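Local coordinates for Lin1840 protein (Listeria innocua serovar 6a, PDB 4ZOC), which probably hydrolyses terminal, non-reducing beta-D-glucosyl residues with release of beta-D-glucose, and takes part in beta-1,2-glucan metabolism as a family 3 glycoside hydrolase, at residues A[504-509]-A[522-527]; A[374-379]-A[548-553]; A[136-141]-A[190-195]; A[101-106]-A[149-154]. The protein carries 2 engineered substitutions. All blocks are in the same frame, centred on the assembly; numbering follows the deposited sequence.

Contact 1: A[504-509]-A[522-527]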
loop_
_atom_site.group_PDB
_atom_site.type_symbol
_atom_site.label_atom_id
_atom_site.label_comp_id
_atom_site.label_asym_id
_atom_site.label_seq_id
_atom_site.Cartn_x
_atom_site.Cartn_y
_atom_site.Cartn_z
ATOM N N LEU A 504 14.343 6.971 23.800
ATOM C CA LEU A 504 14.358 7.002 22.373
ATOM C C LEU A 504 13.887 8.327 21.804
ATOM O O LEU A 504 12.846 8.843 22.166
ATOM C CB LEU A 504 13.511 5.832 21.814
ATOM C CG LEU A 504 13.480 5.637 20.284
ATOM C CD1 LEU A 504 14.804 5.159 19.754
ATOM C CD2 LEU A 504 12.403 4.581 19.966
ATOM N N PHE A 505 14.700 8.866 20.910
ATOM C CA PHE A 505 14.381 10.146 20.185
ATOM C C PHE A 505 14.294 9.898 18.691
ATOM O O PHE A 505 15.167 9.264 18.060
ATOM C CB PHE A 505 15.450 11.156 20.490
ATOM C CG PHE A 505 15.551 11.496 21.946
ATOM C CD1 PHE A 505 16.262 10.705 22.816
ATOM C CD2 PHE A 505 14.968 12.631 22.414
ATOM C CE1 PHE A 505 16.333 11.018 24.158
ATOM C CE2 PHE A 505 15.072 12.966 23.729
ATOM C CZ PHE A 505 15.741 12.164 24.617
ATOM N N ASN A 506 13.209 10.364 18.090
ATOM C CA ASN A 506 12.882 9.928 16.770
ATOM C C ASN A 506 11.665 10.662 16.221
ATOM O O ASN A 506 10.921 11.210 16.978
ATOM C CB ASN A 506 12.634 8.419 16.704
ATOM C CG ASN A 506 11.620 7.928 17.675
ATOM O OD1 ASN A 506 11.767 8.155 18.873
ATOM N ND2 ASN A 506 10.578 7.213 17.204
ATOM N N GLY A 507 11.500 10.635 14.872
ATOM C CA GLY A 507 10.415 11.333 14.198
ATOM C C GLY A 507 9.396 10.441 13.577
ATOM O O GLY A 507 8.511 10.932 12.899
ATOM N N ARG A 508 9.530 9.121 13.732
ATOM C CA ARG A 508 8.617 8.099 13.114
ATOM C C ARG A 508 8.558 6.898 14.009
ATOM O O ARG A 508 9.508 6.646 14.730
ATOM C CB ARG A 508 9.109 7.605 11.716
ATOM C CG ARG A 508 10.589 7.159 11.743
ATOM C CD ARG A 508 11.021 6.230 10.642
ATOM N NE ARG A 508 10.798 6.873 9.365
ATOM C CZ ARG A 508 11.608 7.795 8.845
ATOM N NH1 ARG A 508 12.683 8.177 9.491
ATOM N NH2 ARG A 508 11.357 8.311 7.667
ATOM N N PRO A 509 7.425 6.132 13.984
ATOM C CA PRO A 509 7.489 4.734 14.489
ATOM C C PRO A 509 8.663 4.005 13.895
ATOM O O PRO A 509 9.059 4.236 12.712
ATOM C CB PRO A 509 6.188 4.141 13.962
ATOM C CG PRO A 509 5.227 5.358 13.894
ATOM C CD PRO A 509 6.129 6.376 13.309
ATOM N N LEU A 522 11.560 1.508 28.566
ATOM C CA LEU A 522 11.601 2.093 27.177
ATOM C C LEU A 522 10.646 3.287 27.130
ATOM O O LEU A 522 9.457 3.164 27.387
ATOM C CB LEU A 522 11.225 1.069 26.080
ATOM C CG LEU A 522 11.035 1.652 24.702
ATOM C CD1 LEU A 522 12.354 2.210 24.240
ATOM C CD2 LEU A 522 10.596 0.531 23.731
ATOM N N LEU A 523 11.247 4.462 26.963
ATOM C CA LEU A 523 10.557 5.760 26.993
ATOM C C LEU A 523 10.734 6.481 25.632
ATOM O O LEU A 523 11.856 6.782 25.174
ATOM C CB LEU A 523 11.104 6.603 28.140
ATOM C CG LEU A 523 10.414 8.011 28.365
ATOM C CD1 LEU A 523 8.933 7.868 28.650
ATOM C CD2 LEU A 523 11.179 8.832 29.413
ATOM N N GLU A 524 9.603 6.685 24.977
ATOM C CA GLU A 524 9.532 7.321 23.681
ATOM C C GLU A 524 9.348 8.815 23.848
ATOM O O GLU A 524 8.274 9.285 24.259
ATOM C CB GLU A 524 8.398 6.678 22.872
ATOM C CG GLU A 524 8.053 7.443 21.569
ATOM C CD GLU A 524 9.151 7.389 20.536
ATOM O OE1 GLU A 524 10.156 8.173 20.691
ATOM O OE2 GLU A 524 9.027 6.559 19.610
ATOM N N LEU A 525 10.421 9.542 23.622
ATOM C CA LEU A 525 10.428 11.026 23.777
ATOM C C LEU A 525 10.135 11.736 22.497
ATOM O O LEU A 525 9.947 12.969 22.550
ATOM C CB LEU A 525 11.784 11.550 24.261
ATOM C CG LEU A 525 11.833 11.136 25.709
ATOM C CD1 LEU A 525 13.041 10.362 26.106
ATOM C CD2 LEU A 525 11.226 11.987 26.754
ATOM N N TRP A 526 10.119 11.004 21.367
ATOM C CA TRP A 526 10.017 11.609 20.025
ATOM C C TRP A 526 11.125 12.703 19.906
ATOM O O TRP A 526 12.281 12.481 20.284
ATOM C CB TRP A 526 8.635 12.163 19.798
ATOM C CG TRP A 526 7.543 11.115 19.889
ATOM C CD1 TRP A 526 6.584 10.995 20.852
ATOM C CD2 TRP A 526 7.231 10.139 18.888
ATOM N NE1 TRP A 526 5.705 9.953 20.516
ATOM C CE2 TRP A 526 6.064 9.446 19.303
ATOM C CE3 TRP A 526 7.797 9.807 17.649
ATOM C CZ2 TRP A 526 5.501 8.365 18.534
ATOM C CZ3 TRP A 526 7.198 8.780 16.879
ATOM C CH2 TRP A 526 6.067 8.086 17.338
ATOM N N PHE A 527 10.818 13.867 19.374
ATOM C CA PHE A 527 11.721 15.018 19.573
ATOM C C PHE A 527 10.946 16.064 20.364
ATOM O O PHE A 527 9.979 16.618 19.900
ATOM C CB PHE A 527 12.203 15.548 18.238
ATOM C CG PHE A 527 13.105 14.614 17.499
ATOM C CD1 PHE A 527 14.276 14.114 18.074
ATOM C CD2 PHE A 527 12.775 14.194 16.192
ATOM C CE1 PHE A 527 15.167 13.359 17.331
ATOM C CE2 PHE A 527 13.630 13.436 15.491
ATOM C CZ PHE A 527 14.829 13.006 16.041
#
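Asn506 and Glu524 approach from opposite directions, and their amide and carboxylate planes lie within 27° of each other. Asn506 ND2 donates to Glu524 OE2 at 2.9 Å, meeting the oxygen on its syn side, and gives a second bond to Arg508 O at 2.8 Å; both partners lie in or close to the amide plane. With CG held between backbone N and carbonyl carbon (chi1 54°), the amide turns back to the neighbouring strand although CB points away from it. Glu524 CG lies anti to the backbone N, and a turn about CB-CG (chi2 68°) brings OE1 to Trp526 N, which donates to it at 2.9 Å.

Of the aromatic rings, Trp526 lies against the polar pair, one face over Glu524 CG, and receives Asn506 O and Pro509 N at its edge. Leu525 CB stands over one face of the Phe505 ring, a CH-pi contact, while Leu525 CD1 reaches Phe505 CZ at 3.6 Å. The Phe527 ring lays a face against the Asn506 backbone.

Leu504 pairs in parallel with Glu524, as expected of a beta-alpha-beta crossover: Leu504 N bonds to Leu523 O at 2.8 Å, and Leu525 N returns to Leu504 O. The buried carboxylate thus receives an N-H on each oxygen, and the two bonds from ND2 fix the rotation of the Asn506 amide, tying the loop after strand 500-505 to the end of strand 521-524.

Contact 2: A[374-379]-A[548-553]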
loop_
_atom_site.group_PDB
_atom_site.type_symbol
_atom_site.label_atom_id
_atom_site.label_comp_id
_atom_site.label_asym_id
_atom_site.label_seq_id
_atom_site.Cartn_x
_atom_site.Cartn_y
_atom_site.Cartn_z
ATOM N N SER A 374 3.497 14.515 26.067
ATOM C CA SER A 374 3.595 13.890 24.738
ATOM C C SER A 374 4.472 12.621 24.684
ATOM O O SER A 374 4.310 11.773 23.801
ATOM C CB SER A 374 4.204 14.892 23.779
ATOM O OG SER A 374 3.359 15.989 23.616
ATOM N N ALA A 375 5.372 12.488 25.629
ATOM C CA ALA A 375 6.236 11.286 25.698
ATOM C C ALA A 375 5.375 10.064 26.030
ATOM O O ALA A 375 4.334 10.193 26.733
ATOM C CB ALA A 375 7.312 11.443 26.724
ATOM N N VAL A 376 5.838 8.886 25.611
ATOM C CA VAL A 376 5.048 7.652 25.787
ATOM C C VAL A 376 5.920 6.608 26.423
ATOM O O VAL A 376 6.968 6.235 25.930
ATOM C CB VAL A 376 4.463 7.075 24.492
ATOM C CG1 VAL A 376 3.603 5.854 24.811
ATOM C CG2 VAL A 376 3.699 8.131 23.730
ATOM N N LEU A 377 5.513 6.231 27.615
ATOM C CA LEU A 377 6.202 5.161 28.318
ATOM C C LEU A 377 5.760 3.864 27.760
ATOM O O LEU A 377 4.585 3.503 27.868
ATOM C CB LEU A 377 5.923 5.235 29.839
ATOM C CG LEU A 377 6.731 4.196 30.685
ATOM C CD1 LEU A 377 8.256 4.361 30.649
ATOM C CD2 LEU A 377 6.232 4.203 32.139
ATOM N N LEU A 378 6.675 3.134 27.160
ATOM C CA LEU A 378 6.294 1.895 26.403
ATOM C C LEU A 378 6.569 0.602 27.173
ATOM O O LEU A 378 5.832 -0.428 27.024
ATOM C CB LEU A 378 7.056 1.874 25.085
ATOM C CG LEU A 378 6.679 2.946 24.058
ATOM C CD1 LEU A 378 7.576 2.819 22.872
ATOM C CD2 LEU A 378 5.210 2.795 23.727
ATOM N N GLU A 379 7.603 0.627 27.996
ATOM C CA GLU A 379 7.982 -0.515 28.914
ATOM C C GLU A 379 8.489 0.040 30.237
ATOM O O GLU A 379 9.155 1.087 30.267
ATOM C CB GLU A 379 9.091 -1.457 28.357
ATOM C CG GLU A 379 8.768 -2.130 27.020
ATOM C CD GLU A 379 7.654 -3.162 27.072
ATOM O OE1 GLU A 379 7.282 -3.626 28.202
ATOM O OE2 GLU A 379 7.193 -3.494 25.946
ATOM N N GLY A 548 1.515 10.127 27.906
ATOM C CA GLY A 548 1.251 9.990 26.482
ATOM C C GLY A 548 0.833 8.579 26.041
ATOM O O GLY A 548 1.073 7.577 26.729
ATOM N N LYS A 549 0.090 8.540 24.915
ATOM C CA LYS A 549 -0.458 7.282 24.353
ATOM C C LYS A 549 -0.099 7.334 22.890
ATOM O O LYS A 549 0.004 8.416 22.276
ATOM C CB LYS A 549 -1.988 7.171 24.439
ATOM C CG LYS A 549 -2.575 7.279 25.837
ATOM C CD LYS A 549 -2.088 6.192 26.797
ATOM C CE LYS A 549 -3.030 6.149 27.990
ATOM N NZ LYS A 549 -2.679 5.093 29.025
ATOM N N LEU A 550 0.204 6.198 22.323
ATOM C CA LEU A 550 0.570 6.186 20.905
ATOM C C LEU A 550 -0.574 6.692 20.031
ATOM O O LEU A 550 -1.698 6.199 20.159
ATOM C CB LEU A 550 1.043 4.782 20.488
ATOM C CG LEU A 550 2.386 4.321 21.054
ATOM C CD1 LEU A 550 2.596 2.884 20.469
ATOM C CD2 LEU A 550 3.581 5.203 20.774
ATOM N N SER A 551 -0.254 7.656 19.161
ATOM C CA SER A 551 -1.215 8.097 18.128
ATOM C C SER A 551 -0.953 7.457 16.746
ATOM O O SER A 551 -1.709 7.705 15.739
ATOM C CB SER A 551 -1.200 9.616 18.111
ATOM O OG SER A 551 -0.019 10.016 17.509
ATOM N N MET A 552 0.088 6.602 16.688
ATOM C CA MET A 552 0.408 5.807 15.515
ATOM C C MET A 552 0.961 4.447 15.957
ATOM O O MET A 552 1.780 4.365 16.870
ATOM C CB MET A 552 1.348 6.561 14.618
ATOM C CG MET A 552 1.471 5.998 13.217
ATOM S SD MET A 552 2.489 7.026 12.139
ATOM C CE MET A 552 2.106 6.212 10.583
ATOM N N SER A 553 0.555 3.405 15.256
ATOM C CA SER A 553 0.947 2.021 15.563
ATOM C C SER A 553 2.421 1.812 15.311
ATOM O O SER A 553 2.995 2.394 14.365
ATOM C CB SER A 553 0.121 1.078 14.647
ATOM O OG SER A 553 -1.259 1.131 14.968
HETATM O O HOH W 1 3.022 7.034 28.720
#
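Val376 and Gly548 meet where a strand begins beside an irregular chain. On the polar side, Gly548 N gives a weak hydrogen bond to Ala375 O (3.1 Å), bent to 124° at the hydrogen, and Gly548 CA makes a CA-H...O contact with the same oxygen. A glycine lets the two backbones come this close. One water completes the set: it accepts from Leu377 N at 2.8 Å and donates to Gly548 O, linking two backbone groups that do not bond directly.

Among apolar contacts, Val376 directs both methyls toward segment 548-553; CG1, anti to the backbone N (chi1 -177°), lies 3.6 Å from Gly548 O, whereas CG2 faces the peptide between Gly548 and Lys549. Leu550 CD2 sits 4.1 Å from Val376 CG1 and equally close to Leu378 CD2, the two leucine side chains crossing at about a right angle.

Strand 376-380 follows helix 361-374 after Ala375 and forms one border of the mixed sheet, antiparallel to strand 521-524, where Leu378 and Glu379 both face Leu522 in a classic beta bulge. Segment 548-553 in turn joins two further elements, Lys549 bonding through its backbone to Cys108 of helix 103-108 and forming a salt bridge with Glu640 on strand 638-648.

Contact 3: A[136-141]-A[190-195]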
loop_
_atom_site.group_PDB
_atom_site.type_symbol
_atom_site.label_atom_id
_atom_site.label_comp_id
_atom_site.label_asym_id
_atom_site.label_seq_id
_atom_site.Cartn_x
_atom_site.Cartn_y
_atom_site.Cartn_z
ATOM N N SER A 136 0.634 25.679 8.815
ATOM C CA SER A 136 0.254 24.710 9.819
ATOM C C SER A 136 -1.206 24.961 10.178
ATOM O O SER A 136 -1.686 26.093 10.073
ATOM C CB SER A 136 1.158 24.854 11.073
ATOM O OG SER A 136 0.732 24.092 12.185
ATOM N N PRO A 137 -1.968 23.926 10.542
ATOM C CA PRO A 137 -1.635 22.520 10.820
ATOM C C PRO A 137 -1.464 21.632 9.563
ATOM O O PRO A 137 -2.089 21.833 8.521
ATOM C CB PRO A 137 -2.816 22.055 11.628
ATOM C CG PRO A 137 -3.958 22.833 11.075
ATOM C CD PRO A 137 -3.377 24.208 10.820
ATOM N N MET A 138 -0.591 20.609 9.690
ATOM C CA MET A 138 -0.513 19.535 8.716
ATOM C C MET A 138 -1.472 18.420 9.160
ATOM O O MET A 138 -1.320 17.817 10.262
ATOM C CB MET A 138 0.942 19.072 8.639
ATOM C CG MET A 138 1.226 18.056 7.581
ATOM S SD MET A 138 0.864 16.360 8.129
ATOM C CE MET A 138 1.930 15.504 6.951
ATOM N N LEU A 139 -2.416 18.113 8.301
ATOM C CA LEU A 139 -3.567 17.241 8.637
ATOM C C LEU A 139 -3.673 16.001 7.769
ATOM O O LEU A 139 -4.741 15.407 7.620
ATOM C CB LEU A 139 -4.854 18.047 8.616
ATOM C CG LEU A 139 -4.870 19.178 9.661
ATOM C CD1 LEU A 139 -6.119 20.032 9.481
ATOM C CD2 LEU A 139 -4.868 18.605 11.088
ATOM N N ASP A 140 -2.533 15.573 7.212
ATOM C CA ASP A 140 -2.512 14.392 6.341
ATOM C C ASP A 140 -2.536 13.171 7.255
ATOM O O ASP A 140 -1.642 12.965 8.144
ATOM C CB ASP A 140 -1.236 14.398 5.468
ATOM C CG ASP A 140 -1.076 15.706 4.697
ATOM O OD1 ASP A 140 -2.086 16.344 4.321
ATOM O OD2 ASP A 140 0.056 16.138 4.501
ATOM N N LEU A 141 -3.545 12.323 7.050
ATOM C CA LEU A 141 -3.638 11.040 7.737
ATOM C C LEU A 141 -2.467 10.168 7.295
ATOM O O LEU A 141 -2.123 10.151 6.094
ATOM C CB LEU A 141 -4.959 10.357 7.339
ATOM C CG LEU A 141 -5.309 9.038 8.031
ATOM C CD1 LEU A 141 -5.728 9.385 9.424
ATOM C CD2 LEU A 141 -6.406 8.352 7.275
ATOM N N VAL A 190 -4.045 25.321 6.428
ATOM C CA VAL A 190 -4.246 23.851 6.448
ATOM C C VAL A 190 -3.436 23.255 5.327
ATOM O O VAL A 190 -3.502 23.778 4.228
ATOM C CB VAL A 190 -5.773 23.531 6.270
ATOM C CG1 VAL A 190 -6.071 22.079 5.939
ATOM C CG2 VAL A 190 -6.553 23.866 7.543
ATOM N N LYS A 191 -2.748 22.131 5.543
ATOM C CA LYS A 191 -2.025 21.492 4.449
ATOM C C LYS A 191 -2.068 19.951 4.728
ATOM O O LYS A 191 -2.359 19.547 5.892
ATOM C CB LYS A 191 -0.575 22.024 4.308
ATOM C CG LYS A 191 0.308 21.650 5.470
ATOM C CD LYS A 191 1.604 22.427 5.435
ATOM C CE LYS A 191 2.656 21.915 6.368
ATOM N NZ LYS A 191 3.842 22.756 6.343
ATOM N N HIS A 192 -1.870 19.137 3.712
ATOM C CA HIS A 192 -1.684 19.437 2.310
ATOM C C HIS A 192 -2.896 18.831 1.599
ATOM O O HIS A 192 -3.140 17.622 1.671
ATOM C CB HIS A 192 -0.379 18.765 1.730
ATOM C CG HIS A 192 0.871 19.148 2.448
ATOM N ND1 HIS A 192 1.311 18.479 3.572
ATOM C CD2 HIS A 192 1.807 20.108 2.187
ATOM C CE1 HIS A 192 2.437 19.052 4.005
ATOM N NE2 HIS A 192 2.762 20.021 3.164
ATOM N N PHE A 193 -3.654 19.662 0.915
ATOM C CA PHE A 193 -4.935 19.219 0.368
ATOM C C PHE A 193 -4.665 18.455 -0.929
ATOM O O PHE A 193 -4.233 19.075 -1.904
ATOM C CB PHE A 193 -5.893 20.432 0.173
ATOM C CG PHE A 193 -7.344 20.065 0.165
ATOM C CD1 PHE A 193 -8.009 19.755 1.353
ATOM C CD2 PHE A 193 -8.042 20.012 -1.043
ATOM C CE1 PHE A 193 -9.367 19.432 1.361
ATOM C CE2 PHE A 193 -9.392 19.704 -1.057
ATOM C CZ PHE A 193 -10.042 19.377 0.138
ATOM N N ALA A 194 -4.845 17.109 -1.020
ATOM C CA ALA A 194 -5.304 16.189 -0.002
ATOM C C ALA A 194 -4.637 14.869 -0.140
ATOM O O ALA A 194 -4.226 14.530 -1.231
ATOM C CB ALA A 194 -6.812 15.884 -0.128
ATOM N N ALA A 195 -4.550 14.161 0.997
ATOM C CA ALA A 195 -4.287 12.730 1.076
ATOM C C ALA A 195 -2.806 12.388 0.808
ATOM O O ALA A 195 -2.456 11.270 0.486
ATOM C CB ALA A 195 -5.181 11.951 0.163
#
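The imidazole of His192 takes the carboxylate of Asp140 at its edge, the two planes turned 35° apart. One face of the ring is covered by Lys191 CG, which stands 3.6 Å above the centre, while Met138 CG approaches CE1 obliquely at 3.9 Å. Tyr196 adds an edge-to-face ring contact.

His192 ND1 donates to Asp140 OD2 at 2.8 Å, almost straight at 171°, in the ring plane and on the syn lone pair of the oxygen. The other carboxylate oxygen, OD1, accepts His192 N at 2.9 Å and also pairs with Tyr223 OH. Asp140 carries its CG beside the backbone N (chi1 -54°), a torsion that aims the carboxylate across to the strand.

The backbones form a single bridge around Met138 and Lys191: Lys191 N bonds to Pro137 O, and Leu139 N to Lys191 O at 2.8 Å. The Lys191 side chain then runs extended, its CE lying 4.0 Å from Met138 CB and its NZ bonding to Phe135 O. Leu139 CD1 also touches Val190 CG1, the side chains crossing at about a right angle.

This is the C-terminal end of adjacent strands in the TIM barrel, where 136-141 carries on from strand 133-134 alongside strand 187-193. The peptide between Lys191 and His192 is cis, so its C=O and N-H both face 136-141, one accepting from Leu139 and the other donating to Asp140. A single carboxylate therefore grips backbone and ring of one histidine, which fixes the ring's rotation.

Contact 4: A[101-106]-A[149-154]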
loop_
_atom_site.group_PDB
_atom_site.type_symbol
_atom_site.label_atom_id
_atom_site.label_comp_id
_atom_site.label_asym_id
_atom_site.label_seq_id
_atom_site.Cartn_x
_atom_site.Cartn_y
_atom_site.Cartn_z
ATOM N N PRO A 101 7.291 19.920 21.128
ATOM C CA PRO A 101 7.390 18.561 20.500
ATOM C C PRO A 101 6.873 18.582 19.087
ATOM O O PRO A 101 5.943 19.372 18.720
ATOM C CB PRO A 101 6.574 17.664 21.449
ATOM C CG PRO A 101 6.673 18.371 22.773
ATOM C CD PRO A 101 6.680 19.849 22.448
ATOM N N ILE A 102 7.509 17.744 18.271
ATOM C CA ILE A 102 7.018 17.495 16.875
ATOM C C ILE A 102 5.552 17.103 16.860
ATOM O O ILE A 102 5.060 16.565 17.831
ATOM C CB ILE A 102 7.848 16.443 16.108
ATOM C CG1 ILE A 102 7.926 15.078 16.835
ATOM C CG2 ILE A 102 9.194 16.993 15.766
ATOM C CD1 ILE A 102 8.414 13.940 15.970
ATOM N N PRO A 103 4.824 17.424 15.764
ATOM C CA PRO A 103 3.412 17.133 15.823
ATOM C C PRO A 103 3.000 15.678 16.175
ATOM O O PRO A 103 1.978 15.504 16.831
ATOM C CB PRO A 103 2.931 17.587 14.444
ATOM C CG PRO A 103 3.823 18.757 14.170
ATOM C CD PRO A 103 5.139 18.333 14.671
ATOM N N LEU A 104 3.746 14.677 15.697
ATOM C CA LEU A 104 3.404 13.261 15.951
ATOM C C LEU A 104 3.444 13.042 17.469
ATOM O O LEU A 104 2.628 12.347 18.000
ATOM C CB LEU A 104 4.370 12.366 15.197
ATOM C CG LEU A 104 3.943 10.893 15.221
ATOM C CD1 LEU A 104 2.472 10.665 14.886
ATOM C CD2 LEU A 104 4.848 10.059 14.376
ATOM N N ALA A 105 4.397 13.672 18.154
ATOM C CA ALA A 105 4.473 13.623 19.631
ATOM C C ALA A 105 3.258 14.338 20.246
ATOM O O ALA A 105 2.622 13.858 21.193
ATOM C CB ALA A 105 5.744 14.224 20.114
ATOM N N LEU A 106 2.908 15.492 19.705
ATOM C CA LEU A 106 1.752 16.200 20.217
ATOM C C LEU A 106 0.500 15.312 20.076
ATOM O O LEU A 106 -0.407 15.415 20.833
ATOM C CB LEU A 106 1.560 17.578 19.569
ATOM C CG LEU A 106 2.694 18.580 19.786
ATOM C CD1 LEU A 106 2.487 19.863 19.025
ATOM C CD2 LEU A 106 2.877 18.844 21.256
ATOM N N ARG A 149 7.509 12.439 6.597
ATOM C CA ARG A 149 6.550 13.504 7.013
ATOM C C ARG A 149 5.506 13.046 8.037
ATOM O O ARG A 149 4.751 13.871 8.497
ATOM C CB ARG A 149 5.882 14.104 5.764
ATOM C CG ARG A 149 6.927 14.595 4.770
ATOM C CD ARG A 149 6.333 15.508 3.687
ATOM N NE ARG A 149 6.151 16.815 4.305
ATOM C CZ ARG A 149 6.142 17.992 3.685
ATOM N NH1 ARG A 149 6.258 18.094 2.365
ATOM N NH2 ARG A 149 6.018 19.080 4.430
ATOM N N VAL A 150 5.516 11.785 8.495
ATOM C CA VAL A 150 4.693 11.375 9.596
ATOM C C VAL A 150 4.952 12.282 10.795
ATOM O O VAL A 150 4.019 12.483 11.595
ATOM C CB VAL A 150 4.825 9.882 10.024
ATOM C CG1 VAL A 150 4.373 8.983 8.865
ATOM C CG2 VAL A 150 6.224 9.516 10.437
ATOM N N MET A 151 6.169 12.823 10.933
ATOM C CA MET A 151 6.478 13.650 12.119
ATOM C C MET A 151 5.592 14.890 12.207
ATOM O O MET A 151 5.470 15.462 13.262
ATOM C CB MET A 151 7.936 14.108 12.106
ATOM C CG MET A 151 8.344 14.903 10.830
ATOM S SD MET A 151 9.262 16.426 11.131
ATOM C CE MET A 151 8.054 17.358 12.034
ATOM N N GLU A 152 5.037 15.300 11.076
ATOM C CA GLU A 152 4.187 16.520 10.953
ATOM C C GLU A 152 2.741 16.282 11.263
ATOM O O GLU A 152 2.011 17.232 11.418
ATOM C CB GLU A 152 4.292 17.100 9.548
ATOM C CG GLU A 152 5.677 17.596 9.171
ATOM C CD GLU A 152 5.778 17.728 7.674
ATOM O OE1 GLU A 152 5.101 18.613 7.109
ATOM O OE2 GLU A 152 6.586 16.980 7.072
ATOM N N SER A 153 2.315 15.021 11.249
ATOM C CA SER A 153 0.935 14.630 11.422
ATOM C C SER A 153 0.730 14.249 12.863
ATOM O O SER A 153 1.688 13.911 13.521
ATOM C CB SER A 153 0.661 13.413 10.507
ATOM O OG SER A 153 -0.716 12.950 10.681
ATOM N N THR A 154 -0.541 14.202 13.339
ATOM C CA THR A 154 -0.820 13.673 14.627
ATOM C C THR A 154 -1.117 12.180 14.585
ATOM O O THR A 154 -1.488 11.624 15.661
ATOM C CB THR A 154 -1.896 14.528 15.402
ATOM O OG1 THR A 154 -3.103 14.734 14.609
ATOM C CG2 THR A 154 -1.270 15.918 15.753
#
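Pro103, in the first turn of helix 103-108, pushes its ring into a hollow lined by the carbonyls of a 3-10 turn, 149-152; helix start and turn both belong to the TIM-barrel domain. The fit is close: Pro103 CD lies 3.2 Å from Met151 O, and CB is equally near Glu152 O. Met151 closes the hollow from the side. Its CG lies between backbone N and carbonyl carbon (chi1 57°), and further bends along the chain fold CE back alongside the proline ring, 4.0 Å from Pro103 CD. Ile102, the N-cap residue, crosses Met151 at about a right angle and packs against it, CD1 resting on Met151 CB and CG2 on CE.

Leu104 is the second bump. It wedges between the turn and the chain leaving it: CB meets Val150 O at 3.6 Å, CD2 touches Val150 CG2, and CD1 reaches the backbone of Thr154. In return Thr154 offers a bump of its own, setting CG2 3.4 Å from Pro103 O.

The turn itself is braced by Arg149, which holds Glu152 side-on through NE and NH2, one to each oxygen, in a salt bridge. Between helix and turn the polar link is from Leu104 N to Met151 O, 3.1 Å long, with the nitrogen standing about 50° above the carbonyl plane.

How the contacts relate
Along the chain contacts 3 and 4 alternate their segments within the barrel domain, their centres 12 Å apart; contact 2 then spans much of the following domain, and contact 1 falls between its two halves. Contacts 1 and 2, centres 9 Å apart, share the mixed sheet through neighbouring strands 521-524 and 376-380. Contact 4, itself in the barrel domain, touches contacts 1 and 2 as well as contact 3, with Ile102 N near Phe527 O and Thr154 O near Ser551 OG, whereas contacts 1 and 3 lie 22 Å apart, centre to centre. Contact 4 thus couples barrel to sheet, consistent with a glucose pocket whose residues Trp271, Trp409 and Glu473 come from both domains.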